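Local structure of uncharacterized protein (Wolinella succinogenes, 3JYG) at residues R80-L94 / L128-T140. The protein is of unknown function but belongs to the 6-pyruvoyl tetrahydropterin synthase family and carries a bound zinc ion. Sequence-based numbering, arbitrary orientation.
Sequences RFIIDIDDPLFPTLL and LYESFVVVRFVPT
With CG turned away from its own carbonyl carbon (chi1 -70°), the Phe132 ring stands beside that of Phe81, whose CG lies opposite its backbone N (chi1 -175°). Phe81 CD1 meets the edge of the Phe132 ring at CE1, 3.6 Å away, planes 75° apart. Leu94 covers one face of Phe132, its CD1 3.8 Å above the ring centre in a CH-pi contact suited to a branched aliphatic chain. Apolar packing continues where Val134 CG1 lies 3.8 Å from both Ile85 CD1 and Phe90 CE1; beta-branched residues suit these extended strands. On the other face, Ile82 CG2 touches Val135 CG2 and Pro139 CB. Through their backbones Phe81, Ile83 and Ile85 donate to Ser131, Val133 and Val135, while Val133 and Val135 donate to Phe81 and Ile83. Arg80 bends at chi2, and its NH1 reaches Glu130 O at 2.9 Å in a well-bent bond; a water links NH1 to Glu130 OE1, which also pairs with Arg112. Asp84 OD1 accepts Asp86 N at 2.8 Å, an Asx turn where the chain leaves the strand. Strands 80-84 and 132-135, their Phe132 face packed against Phe90, Leu93 and Leu94, add a parallel pair to the sheet, consistent with the family's T-fold.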
ATOM      1  N   ARG A  80       2.714  -8.624  24.454  1.00 14.97           N
ATOM      2  CA  ARG A  80       2.714 -10.037  24.874  1.00 14.67           C
ATOM      3  C   ARG A  80       3.789 -10.817  24.121  1.00 14.76           C
ATOM      4  O   ARG A  80       4.326 -10.335  23.124  1.00 15.92           O
ATOM      5  CB  ARG A  80       1.374 -10.686  24.564  1.00 15.01           C
ATOM      6  CG  ARG A  80       0.158  -9.964  25.092  1.00 15.98           C
ATOM      7  CD  ARG A  80      -0.003 -10.097  26.595  1.00 17.02           C
ATOM      8  NE  ARG A  80      -1.214  -9.336  26.958  1.00 18.27           N
ATOM      9  CZ  ARG A  80      -1.687  -9.200  28.184  1.00 22.25           C
ATOM     10  NH1 ARG A  80      -1.117  -9.837  29.199  1.00 16.76           N
ATOM     11  NH2 ARG A  80      -2.793  -8.475  28.375  1.00 25.42           N
ATOM     12  N   PHE A  81       4.098 -12.020  24.589  1.00 13.71           N
ATOM     13  CA  PHE A  81       4.940 -12.924  23.826  1.00 12.78           C
ATOM     14  C   PHE A  81       4.061 -14.080  23.229  1.00 12.64           C
ATOM     15  O   PHE A  81       3.425 -14.862  23.974  1.00 11.61           O
ATOM     16  CB  PHE A  81       6.049 -13.477  24.714  1.00 13.03           C
ATOM     17  CG  PHE A  81       7.067 -14.345  23.968  1.00 12.41           C
ATOM     18  CD1 PHE A  81       6.739 -15.656  23.594  1.00 12.99           C
ATOM     19  CD2 PHE A  81       8.352 -13.868  23.730  1.00 14.23           C
ATOM     20  CE1 PHE A  81       7.654 -16.488  22.906  1.00 14.52           C
ATOM     21  CE2 PHE A  81       9.309 -14.675  23.063  1.00 17.30           C
ATOM     22  CZ  PHE A  81       8.935 -16.013  22.636  1.00 17.99           C
ATOM     23  N   ILE A  82       4.063 -14.202  21.914  1.00 11.20           N
ATOM     24  CA  ILE A  82       3.189 -15.204  21.246  1.00 11.46           C
ATOM     25  C   ILE A  82       3.992 -16.485  21.021  1.00 10.82           C
ATOM     26  O   ILE A  82       5.063 -16.483  20.424  1.00 12.77           O
ATOM     27  CB  ILE A  82       2.631 -14.726  19.867  1.00 12.31           C
ATOM     28  CG1 ILE A  82       1.951 -13.340  19.987  1.00 11.67           C
ATOM     29  CG2 ILE A  82       1.676 -15.804  19.268  1.00  8.21           C
ATOM     30  CD1 ILE A  82       1.472 -12.756  18.622  1.00 14.64           C
ATOM     31  N   ILE A  83       3.484 -17.589  21.549  1.00 12.01           N
ATOM     32  CA  ILE A  83       4.245 -18.837  21.502  1.00 12.23           C
ATOM     33  C   ILE A  83       3.377 -19.991  20.982  1.00 12.66           C
ATOM     34  O   ILE A  83       2.223 -20.153  21.382  1.00 12.84           O
ATOM     35  CB  ILE A  83       4.858 -19.163  22.848  1.00 12.22           C
ATOM     36  CG1 ILE A  83       5.897 -20.296  22.723  1.00 10.94           C
ATOM     37  CG2 ILE A  83       3.722 -19.488  23.866  1.00 14.81           C
ATOM     38  CD1 ILE A  83       6.720 -20.604  24.054  1.00 14.35           C
ATOM     39  N   ASP A  84       3.949 -20.770  20.056  1.00 13.17           N
ATOM     40  CA  ASP A  84       3.309 -21.984  19.584  1.00 15.08           C
ATOM     41  C   ASP A  84       3.227 -22.975  20.767  1.00 15.72           C
ATOM     42  O   ASP A  84       4.215 -23.217  21.461  1.00 15.53           O
ATOM     43  CB  ASP A  84       4.107 -22.517  18.359  1.00 14.61           C
ATOM     44  CG  ASP A  84       3.479 -23.758  17.686  1.00 13.33           C
ATOM     45  OD1 ASP A  84       2.532 -24.371  18.189  1.00 14.64           O
ATOM     46  OD2 ASP A  84       3.973 -24.137  16.605  1.00 16.40           O
ATOM     47  N   ILE A  85       2.017 -23.486  21.042  1.00 16.90           N
ATOM     48  CA  ILE A  85       1.866 -24.654  21.930  1.00 17.30           C
ATOM     49  C   ILE A  85       2.913 -25.754  21.637  1.00 17.13           C
ATOM     50  O   ILE A  85       3.363 -26.423  22.548  1.00 17.13           O
ATOM     51  CB  ILE A  85       0.402 -25.237  21.914  1.00 17.33           C
ATOM     52  CG1 ILE A  85       0.144 -26.270  23.017  1.00 19.07           C
ATOM     53  CG2 ILE A  85      -0.036 -25.768  20.507  1.00 18.87           C
ATOM     54  CD1 ILE A  85       0.187 -25.678  24.452  1.00 17.32           C
ATOM     55  N   ASP A  86       3.278 -25.952  20.385  1.00 16.06           N
ATOM     56  CA  ASP A  86       4.208 -27.023  20.071  1.00 17.75           C
ATOM     57  C   ASP A  86       5.618 -26.597  19.866  1.00 16.37           C
ATOM     58  O   ASP A  86       6.389 -27.335  19.318  1.00 18.00           O
ATOM     59  CB  ASP A  86       3.750 -27.787  18.841  1.00 18.00           C
ATOM     60  CG  ASP A  86       2.685 -28.833  19.176  1.00 20.49           C
ATOM     61  OD1 ASP A  86       2.542 -29.196  20.373  1.00 24.38           O
ATOM     62  OD2 ASP A  86       1.990 -29.274  18.251  1.00 22.09           O
ATOM     63  N   ASP A  87       5.941 -25.368  20.232  1.00 16.41           N
ATOM     64  CA  ASP A  87       7.331 -24.942  20.272  1.00 14.91           C
ATOM     65  C   ASP A  87       8.071 -25.879  21.224  1.00 15.09           C
ATOM     66  O   ASP A  87       7.621 -26.098  22.337  1.00 15.71           O
ATOM     67  CB  ASP A  87       7.390 -23.468  20.754  1.00 14.53           C
ATOM     68  CG  ASP A  87       8.790 -22.864  20.665  1.00 15.48           C
ATOM     69  OD1 ASP A  87       9.794 -23.592  20.906  1.00 14.17           O
ATOM     70  OD2 ASP A  87       8.879 -21.652  20.353  1.00 15.51           O
ATOM     71  N   PRO A  88       9.231 -26.423  20.805  1.00 16.45           N
ATOM     72  CA  PRO A  88      10.018 -27.331  21.661  1.00 16.98           C
ATOM     73  C   PRO A  88      10.483 -26.670  22.960  1.00 17.52           C
ATOM     74  O   PRO A  88      10.817 -27.369  23.936  1.00 16.77           O
ATOM     75  CB  PRO A  88      11.256 -27.617  20.816  1.00 17.59           C
ATOM     76  CG  PRO A  88      10.818 -27.369  19.419  1.00 19.05           C
ATOM     77  CD  PRO A  88       9.817 -26.287  19.453  1.00 15.74           C
ATOM     78  N   LEU A  89      10.557 -25.342  22.961  1.00 15.41           N
ATOM     79  CA  LEU A  89      10.895 -24.624  24.178  1.00 15.22           C
ATOM     80  C   LEU A  89       9.713 -24.372  25.095  1.00 15.61           C
ATOM     81  O   LEU A  89       9.901 -23.818  26.191  1.00 15.29           O
ATOM     82  CB  LEU A  89      11.518 -23.259  23.836  1.00 15.50           C
ATOM     83  CG  LEU A  89      12.961 -23.187  23.396  1.00 15.34           C
ATOM     84  CD1 LEU A  89      13.323 -21.698  23.142  1.00 15.41           C
ATOM     85  CD2 LEU A  89      13.914 -23.836  24.429  1.00 16.92           C
ATOM     86  N   PHE A  90       8.490 -24.732  24.667  1.00 15.87           N
ATOM     87  CA  PHE A  90       7.320 -24.542  25.554  1.00 16.23           C
ATOM     88  C   PHE A  90       7.626 -24.973  27.024  1.00 18.16           C
ATOM     89  O   PHE A  90       7.488 -24.148  27.937  1.00 18.16           O
ATOM     90  CB  PHE A  90       6.022 -25.216  25.007  1.00 15.94           C
ATOM     91  CG  PHE A  90       4.792 -24.712  25.634  1.00 14.08           C
ATOM     92  CD1 PHE A  90       4.088 -23.661  25.061  1.00 13.05           C
ATOM     93  CD2 PHE A  90       4.363 -25.220  26.869  1.00 16.02           C
ATOM     94  CE1 PHE A  90       2.948 -23.159  25.704  1.00 15.68           C
ATOM     95  CE2 PHE A  90       3.228 -24.743  27.489  1.00 16.73           C
ATOM     96  CZ  PHE A  90       2.516 -23.714  26.906  1.00 14.23           C
ATOM     97  N   PRO A  91       8.069 -26.231  27.258  1.00 19.69           N
ATOM     98  CA  PRO A  91       8.354 -26.700  28.624  1.00 20.20           C
ATOM     99  C   PRO A  91       9.468 -25.917  29.360  1.00 20.69           C
ATOM    100  O   PRO A  91       9.454 -25.827  30.581  1.00 19.76           O
ATOM    101  CB  PRO A  91       8.816 -28.174  28.413  1.00 20.58           C
ATOM    102  CG  PRO A  91       8.144 -28.586  27.129  1.00 21.66           C
ATOM    103  CD  PRO A  91       8.123 -27.340  26.279  1.00 20.08           C
ATOM    104  N   THR A  92      10.423 -25.386  28.605  1.00 20.57           N
ATOM    105  CA  THR A  92      11.534 -24.607  29.143  1.00 20.87           C
ATOM    106  C   THR A  92      11.140 -23.182  29.561  1.00 21.08           C
ATOM    107  O   THR A  92      11.557 -22.712  30.601  1.00 22.25           O
ATOM    108  CB  THR A  92      12.659 -24.548  28.120  1.00 20.92           C
ATOM    109  OG1 THR A  92      13.106 -25.885  27.917  1.00 22.46           O
ATOM    110  CG2 THR A  92      13.854 -23.693  28.618  1.00 20.53           C
ATOM    111  N   LEU A  93      10.309 -22.526  28.748  1.00 20.44           N
ATOM    112  CA  LEU A  93       9.870 -21.158  28.988  1.00 19.56           C
ATOM    113  C   LEU A  93       8.653 -21.075  29.845  1.00 18.69           C
ATOM    114  O   LEU A  93       8.489 -20.083  30.523  1.00 18.79           O
ATOM    115  CB  LEU A  93       9.617 -20.412  27.669  1.00 19.84           C
ATOM    116  CG  LEU A  93      10.816 -20.195  26.741  1.00 20.84           C
ATOM    117  CD1 LEU A  93      10.316 -19.743  25.344  1.00 21.00           C
ATOM    118  CD2 LEU A  93      11.766 -19.205  27.313  1.00 19.28           C
ATOM    119  N   LEU A  94       7.807 -22.106  29.823  1.00 18.94           N
ATOM    120  CA  LEU A  94       6.665 -22.223  30.761  1.00 20.33           C
ATOM    121  C   LEU A  94       6.708 -23.505  31.632  1.00 21.74           C
ATOM    122  O   LEU A  94       5.803 -24.343  31.543  1.00 21.72           O
ATOM    123  CB  LEU A  94       5.316 -22.141  30.004  1.00 20.81           C
ATOM    124  CG  LEU A  94       4.963 -20.831  29.282  1.00 19.41           C
ATOM    125  CD1 LEU A  94       5.565 -20.908  27.851  1.00 19.26           C
ATOM    126  CD2 LEU A  94       3.429 -20.586  29.249  1.00 16.86           C
ATOM    127  N   LEU A 128       5.829 -12.999  34.231  1.00 15.99           N
ATOM    128  CA  LEU A 128       6.280 -13.861  33.158  1.00 16.05           C
ATOM    129  C   LEU A 128       5.072 -14.561  32.547  1.00 16.75           C
ATOM    130  O   LEU A 128       4.875 -14.513  31.306  1.00 15.81           O
ATOM    131  CB  LEU A 128       7.302 -14.876  33.700  1.00 16.90           C
ATOM    132  CG  LEU A 128       7.587 -16.100  32.851  1.00 17.19           C
ATOM    133  CD1 LEU A 128       8.105 -15.693  31.478  1.00 17.84           C
ATOM    134  CD2 LEU A 128       8.638 -16.990  33.549  1.00 22.12           C
ATOM    135  N   TYR A 129       4.260 -15.222  33.385  1.00 16.75           N
ATOM    136  CA  TYR A 129       3.070 -15.950  32.847  1.00 17.40           C
ATOM    137  C   TYR A 129       1.937 -15.073  32.284  1.00 18.34           C
ATOM    138  O   TYR A 129       1.214 -15.517  31.346  1.00 19.05           O
ATOM    139  CB  TYR A 129       2.553 -17.015  33.830  1.00 16.56           C
ATOM    140  CG  TYR A 129       3.542 -18.159  33.977  1.00 18.82           C
ATOM    141  CD1 TYR A 129       3.763 -19.059  32.921  1.00 19.16           C
ATOM    142  CD2 TYR A 129       4.285 -18.335  35.149  1.00 18.92           C
ATOM    143  CE1 TYR A 129       4.667 -20.103  33.036  1.00 17.39           C
ATOM    144  CE2 TYR A 129       5.217 -19.393  35.268  1.00 18.41           C
ATOM    145  CZ  TYR A 129       5.381 -20.283  34.207  1.00 20.25           C
ATOM    146  OH  TYR A 129       6.287 -21.324  34.272  1.00 17.79           O
ATOM    147  N   GLU A 130       1.784 -13.846  32.802  1.00 17.65           N
ATOM    148  CA  GLU A 130       0.884 -12.872  32.173  1.00 18.69           C
ATOM    149  C   GLU A 130       1.303 -12.518  30.740  1.00 17.66           C
ATOM    150  O   GLU A 130       0.446 -12.137  29.940  1.00 18.23           O
ATOM    151  CB  GLU A 130       0.677 -11.591  33.000  1.00 17.83           C
ATOM    152  CG  GLU A 130       0.037 -11.874  34.373  1.00 25.40           C
ATOM    153  CD  GLU A 130      -1.474 -11.591  34.456  1.00 33.88           C
ATOM    154  OE1 GLU A 130      -2.223 -11.777  33.463  1.00 37.44           O
ATOM    155  OE2 GLU A 130      -1.920 -11.165  35.552  1.00 39.87           O
ATOM    156  N   SER A 131       2.591 -12.664  30.411  1.00 17.11           N
ATOM    157  CA  SER A 131       3.069 -12.318  29.041  1.00 16.09           C
ATOM    158  C   SER A 131       2.546 -13.218  27.923  1.00 16.25           C
ATOM    159  O   SER A 131       2.373 -12.784  26.807  1.00 17.43           O
ATOM    160  CB  SER A 131       4.579 -12.367  28.955  1.00 15.33           C
ATOM    161  OG  SER A 131       5.183 -11.751  30.053  1.00 14.45           O
ATOM    162  N   PHE A 132       2.301 -14.493  28.198  1.00 16.00           N
ATOM    163  CA  PHE A 132       2.163 -15.448  27.086  1.00 14.32           C
ATOM    164  C   PHE A 132       0.785 -15.544  26.466  1.00 14.87           C
ATOM    165  O   PHE A 132      -0.223 -15.593  27.188  1.00 13.78           O
ATOM    166  CB  PHE A 132       2.581 -16.844  27.537  1.00 13.16           C
ATOM    167  CG  PHE A 132       4.038 -16.973  27.765  1.00 14.54           C
ATOM    168  CD1 PHE A 132       4.935 -16.933  26.688  1.00 13.08           C
ATOM    169  CD2 PHE A 132       4.549 -17.115  29.081  1.00 15.20           C
ATOM    170  CE1 PHE A 132       6.297 -17.039  26.907  1.00 14.89           C
ATOM    171  CE2 PHE A 132       5.924 -17.236  29.278  1.00 11.59           C
ATOM    172  CZ  PHE A 132       6.779 -17.216  28.218  1.00 13.96           C
ATOM    173  N   VAL A 133       0.763 -15.545  25.122  1.00 13.68           N
ATOM    174  CA  VAL A 133      -0.446 -15.827  24.374  1.00 14.25           C
ATOM    175  C   VAL A 133      -0.114 -17.111  23.645  1.00 13.48           C
ATOM    176  O   VAL A 133       0.824 -17.142  22.845  1.00 12.98           O
ATOM    177  CB  VAL A 133      -0.742 -14.712  23.354  1.00 14.28           C
ATOM    178  CG1 VAL A 133      -1.799 -15.155  22.356  1.00 16.10           C
ATOM    179  CG2 VAL A 133      -1.244 -13.444  24.107  1.00 13.33           C
ATOM    180  N   VAL A 134      -0.849 -18.173  23.968  1.00 14.78           N
ATOM    181  CA  VAL A 134      -0.498 -19.474  23.429  1.00 14.42           C
ATOM    182  C   VAL A 134      -1.387 -19.781  22.239  1.00 14.45           C
ATOM    183  O   VAL A 134      -2.605 -19.642  22.337  1.00 15.24           O
ATOM    184  CB  VAL A 134      -0.558 -20.595  24.504  1.00 14.75           C
ATOM    185  CG1 VAL A 134      -0.144 -21.964  23.895  1.00 15.46           C
ATOM    186  CG2 VAL A 134       0.345 -20.234  25.711  1.00 12.97           C
ATOM    187  N   VAL A 135      -0.781 -20.193  21.117  1.00 15.11           N
ATOM    188  CA  VAL A 135      -1.562 -20.402  19.876  1.00 15.16           C
ATOM    189  C   VAL A 135      -1.217 -21.756  19.256  1.00 15.77           C
ATOM    190  O   VAL A 135      -0.157 -22.284  19.513  1.00 16.57           O
ATOM    191  CB  VAL A 135      -1.348 -19.255  18.799  1.00 14.13           C
ATOM    192  CG1 VAL A 135      -2.035 -17.877  19.235  1.00 13.11           C
ATOM    193  CG2 VAL A 135       0.157 -19.116  18.381  1.00 14.45           C
ATOM    194  N   ARG A 136      -2.068 -22.274  18.381  1.00 16.97           N
ATOM    195  CA  ARG A 136      -1.813 -23.597  17.781  1.00 18.48           C
ATOM    196  C   ARG A 136      -1.205 -23.509  16.388  1.00 18.14           C
ATOM    197  O   ARG A 136      -1.775 -24.081  15.448  1.00 18.09           O
ATOM    198  CB  ARG A 136      -3.145 -24.390  17.680  1.00 19.16           C
ATOM    199  CG  ARG A 136      -3.807 -24.750  19.026  1.00 24.22           C
ATOM    200  CD  ARG A 136      -5.177 -25.528  18.779  1.00 25.87           C
ATOM    201  NE  ARG A 136      -4.921 -26.763  18.058  1.00 25.59           N
ATOM    202  CZ  ARG A 136      -5.765 -27.420  17.240  1.00 22.18           C
ATOM    203  NH1 ARG A 136      -6.995 -26.984  16.976  1.00 16.48           N
ATOM    204  NH2 ARG A 136      -5.318 -28.525  16.671  1.00 19.16           N
ATOM    205  N   PHE A 137      -0.098 -22.766  16.236  1.00 16.30           N
ATOM    206  CA  PHE A 137       0.553 -22.573  14.957  1.00 16.12           C
ATOM    207  C   PHE A 137       1.859 -21.879  15.228  1.00 16.61           C
ATOM    208  O   PHE A 137       2.003 -21.186  16.255  1.00 16.35           O
ATOM    209  CB  PHE A 137      -0.265 -21.715  13.949  1.00 15.69           C
ATOM    210  CG  PHE A 137      -0.768 -20.381  14.487  1.00 18.33           C
ATOM    211  CD1 PHE A 137      -2.127 -20.229  14.844  1.00 17.58           C
ATOM    212  CD2 PHE A 137       0.065 -19.267  14.579  1.00 15.05           C
ATOM    213  CE1 PHE A 137      -2.622 -18.990  15.347  1.00 17.30           C
ATOM    214  CE2 PHE A 137      -0.416 -18.021  15.054  1.00 14.43           C
ATOM    215  CZ  PHE A 137      -1.755 -17.874  15.438  1.00 12.51           C
ATOM    216  N   VAL A 138       2.798 -22.032  14.302  1.00 16.10           N
ATOM    217  CA  VAL A 138       4.085 -21.315  14.411  1.00 16.08           C
ATOM    218  C   VAL A 138       3.768 -19.872  14.071  1.00 14.53           C
ATOM    219  O   VAL A 138       3.194 -19.586  13.008  1.00 13.05           O
ATOM    220  CB  VAL A 138       5.160 -21.920  13.491  1.00 15.73           C
ATOM    221  CG1 VAL A 138       4.756 -21.790  11.960  1.00 20.30           C
ATOM    222  CG2 VAL A 138       6.514 -21.270  13.721  1.00 19.21           C
ATOM    223  N   PRO A 139       4.098 -18.943  14.986  1.00 14.41           N
ATOM    224  CA  PRO A 139       3.561 -17.556  14.790  1.00 14.15           C
ATOM    225  C   PRO A 139       4.363 -16.718  13.772  1.00 15.50           C
ATOM    226  O   PRO A 139       4.932 -15.666  14.138  1.00 15.27           O
ATOM    227  CB  PRO A 139       3.623 -16.938  16.200  1.00 13.85           C
ATOM    228  CG  PRO A 139       4.802 -17.718  16.890  1.00 14.58           C
ATOM    229  CD  PRO A 139       4.778 -19.136  16.289  1.00 13.66           C
ATOM    230  N   THR A 140       4.389 -17.185  12.521  1.00 14.59           N
ATOM    231  CA  THR A 140       4.923 -16.425  11.391  1.00 14.51           C
ATOM    232  C   THR A 140       3.940 -15.313  11.039  1.00 14.53           C
ATOM    233  O   THR A 140       2.774 -15.387  11.429  1.00 13.61           O
ATOM    234  CB  THR A 140       5.029 -17.311  10.147  1.00 14.47           C
ATOM    235  OG1 THR A 140       3.763 -17.935   9.883  1.00 14.11           O
ATOM    236  CG2 THR A 140       6.054 -18.433  10.358  1.00 14.37           C
TER
HETATM  237  O   HOH W   1      -2.107  -9.328  31.787  1.00 36.43           O